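Local coordinates for protein trimethylamine-N-oxide reductase (Haemophilus influenzae, PDB 7L5I) that probably reduces N- and S-oxides such as trimethylamine N-oxide at a molybdenum centre carried by two molybdopterin guanine dinucleotide cofactors, at residues D433-P438 and P452-V457. Numbering follows the deposited sequence.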
loop_
_atom_site.group_PDB
_atom_site.type_symbol
_atom_site.label_atom_id
_atom_site.label_comp_id
_atom_site.label_asym_id
_atom_site.label_seq_id
_atom_site.Cartn_x
_atom_site.Cartn_y
_atom_site.Cartn_z
ATOM N N ASP A 433 -13.974 7.706 -11.606
ATOM C CA ASP A 433 -14.645 8.978 -11.846
ATOM C C ASP A 433 -14.118 9.655 -13.098
ATOM O O ASP A 433 -14.901 10.211 -13.880
ATOM C CB ASP A 433 -14.424 9.842 -10.594
ATOM C CG ASP A 433 -15.494 10.882 -10.355
ATOM O OD1 ASP A 433 -16.625 10.774 -10.888
ATOM O OD2 ASP A 433 -15.182 11.798 -9.559
ATOM N N VAL A 434 -12.795 9.628 -13.306
ATOM C CA VAL A 434 -12.191 10.268 -14.474
ATOM C C VAL A 434 -12.603 9.549 -15.749
ATOM O O VAL A 434 -12.975 10.172 -16.756
ATOM C CB VAL A 434 -10.650 10.284 -14.340
ATOM C CG1 VAL A 434 -9.982 10.639 -15.656
ATOM C CG2 VAL A 434 -10.203 11.247 -13.257
ATOM N N LEU A 435 -12.482 8.224 -15.757
ATOM C CA LEU A 435 -12.791 7.496 -16.979
ATOM C C LEU A 435 -14.244 7.695 -17.381
ATOM O O LEU A 435 -14.554 7.745 -18.579
ATOM C CB LEU A 435 -12.497 6.007 -16.797
ATOM C CG LEU A 435 -11.024 5.623 -16.628
ATOM C CD1 LEU A 435 -10.933 4.093 -16.487
ATOM C CD2 LEU A 435 -10.156 6.110 -17.789
ATOM N N LEU A 436 -15.142 7.816 -16.398
ATOM C CA LEU A 436 -16.560 7.959 -16.676
ATOM C C LEU A 436 -16.959 9.391 -17.015
ATOM O O LEU A 436 -17.922 9.588 -17.768
ATOM C CB LEU A 436 -17.383 7.517 -15.461
ATOM C CG LEU A 436 -17.411 6.034 -15.145
ATOM C CD1 LEU A 436 -17.852 5.750 -13.749
ATOM C CD2 LEU A 436 -18.326 5.325 -16.161
ATOM N N HIS A 437 -16.276 10.392 -16.451
ATOM C CA HIS A 437 -16.783 11.771 -16.410
ATOM C C HIS A 437 -15.753 12.800 -16.845
ATOM O O HIS A 437 -15.322 13.657 -16.061
ATOM C CB HIS A 437 -17.272 12.090 -14.995
ATOM C CG HIS A 437 -18.204 11.056 -14.444
ATOM N ND1 HIS A 437 -18.037 10.484 -13.201
ATOM C CD2 HIS A 437 -19.294 10.459 -14.987
ATOM C CE1 HIS A 437 -18.997 9.604 -12.989
ATOM N NE2 HIS A 437 -19.779 9.574 -14.056
ATOM N N PRO A 438 -15.361 12.782 -18.109
ATOM C CA PRO A 438 -14.416 13.803 -18.573
ATOM C C PRO A 438 -14.974 15.210 -18.388
ATOM O O PRO A 438 -16.165 15.452 -18.571
ATOM C CB PRO A 438 -14.218 13.473 -20.059
ATOM C CG PRO A 438 -15.258 12.520 -20.410
ATOM C CD PRO A 438 -15.691 11.809 -19.160
ATOM N N PRO A 452 -9.341 14.881 -17.318
ATOM C CA PRO A 452 -9.079 14.752 -18.755
ATOM C C PRO A 452 -10.041 13.760 -19.406
ATOM O O PRO A 452 -10.831 13.094 -18.747
ATOM C CB PRO A 452 -7.635 14.239 -18.784
ATOM C CG PRO A 452 -7.529 13.420 -17.545
ATOM C CD PRO A 452 -8.420 14.062 -16.503
ATOM N N ASP A 453 -9.939 13.654 -20.741
ATOM C CA ASP A 453 -10.822 12.813 -21.550
ATOM C C ASP A 453 -10.019 11.629 -22.093
ATOM O O ASP A 453 -9.321 11.756 -23.099
ATOM C CB ASP A 453 -11.432 13.649 -22.680
ATOM C CG ASP A 453 -12.482 12.904 -23.479
ATOM O OD1 ASP A 453 -12.837 11.757 -23.125
ATOM O OD2 ASP A 453 -12.956 13.476 -24.486
ATOM N N ILE A 454 -10.139 10.466 -21.439
ATOM C CA ILE A 454 -9.208 9.353 -21.638
ATOM C C ILE A 454 -9.800 8.394 -22.654
ATOM O O ILE A 454 -10.918 7.902 -22.474
ATOM C CB ILE A 454 -8.904 8.615 -20.309
ATOM C CG1 ILE A 454 -8.246 9.538 -19.280
ATOM C CG2 ILE A 454 -8.054 7.362 -20.585
ATOM C CD1 ILE A 454 -6.961 10.192 -19.729
ATOM N N LYS A 455 -9.023 8.085 -23.697
ATOM C CA LYS A 455 -9.398 7.146 -24.750
ATOM C C LYS A 455 -8.627 5.836 -24.713
ATOM O O LYS A 455 -9.065 4.861 -25.334
ATOM C CB LYS A 455 -9.158 7.773 -26.131
ATOM C CG LYS A 455 -9.813 9.131 -26.301
ATOM C CD LYS A 455 -11.304 9.031 -26.179
ATOM C CE LYS A 455 -11.943 10.410 -26.272
ATOM N NZ LYS A 455 -13.409 10.293 -26.065
ATOM N N ALA A 456 -7.473 5.806 -24.063
ATOM C CA ALA A 456 -6.666 4.602 -23.991
ATOM C C ALA A 456 -6.128 4.458 -22.575
ATOM O O ALA A 456 -5.732 5.444 -21.954
ATOM C CB ALA A 456 -5.512 4.671 -24.983
ATOM N N VAL A 457 -6.129 3.227 -22.076
ATOM C CA VAL A 457 -5.597 2.902 -20.758
ATOM C C VAL A 457 -4.565 1.797 -20.946
ATOM O O VAL A 457 -4.836 0.804 -21.624
ATOM C CB VAL A 457 -6.697 2.448 -19.786
ATOM C CG1 VAL A 457 -6.082 1.889 -18.507
ATOM C CG2 VAL A 457 -7.660 3.618 -19.499
HETATM O O HOH W 1 -11.997 10.542 -19.137
HETATM O O HOH W 2 -12.498 6.780 -20.519
#
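V434 and L435, in the last turn of helix 431-436, reach P452 and I454, on the chain leading into strand 456-460, through two water molecules and no direct hydrogen bond. The first water is gripped by three backbone atoms: it lies within hydrogen-bonding distance of V434 O (2.6 Å) and P452 O, and it accepts from I454 N. The second bridges L435 O and I454 O, so two carbonyls of the helix's C-terminal turn are tied to the incoming chain through solvent. Alongside this polar seam run the apolar contacts. L435 reaches across with one methyl: CD2 lies 3.7 Å from I454 CG2 and 3.9 Å from V457 CG2, seated against the notch formed by these two neighbouring methyls. A chi1 of 167° turns V434 CG1 toward P452 and I454; it meets P452 CD at 3.9 Å, the valine crossing the proline at about a right angle, and also brushes I454 CG1. Strand 456-460 is an inner, parallel strand of a six-stranded mixed sheet, flanked by strands 137-138 and 483-488, and the contact packs the short helix beside its entry within the molybdopterin oxidoreductase region; the side chain of V457 is about 12 Å from a bound MGD. Beyond the pair, L435 also rests on A477 of helix 471-477, while F426 of strand 426-427 touches both V434 and P452. At the exposed margin, the CB-CG side of the P438 ring meets D453, with CG 3.7 Å from D453 OD1, and CB also touches P452 O. K455 NZ forms a salt bridge with D453 OD1 (3.3 Å), its hydrogen bond weak. Where the chain leaves the helix, H437 ND1 donates to D433 OD1 (2.7 Å), which lies nearly in the imidazole plane; ND1 approaches on the anti side, 26° out of the carboxylate plane. K440 pairs with OD1 of D433, R430 and the Y451 hydroxyl with OD2.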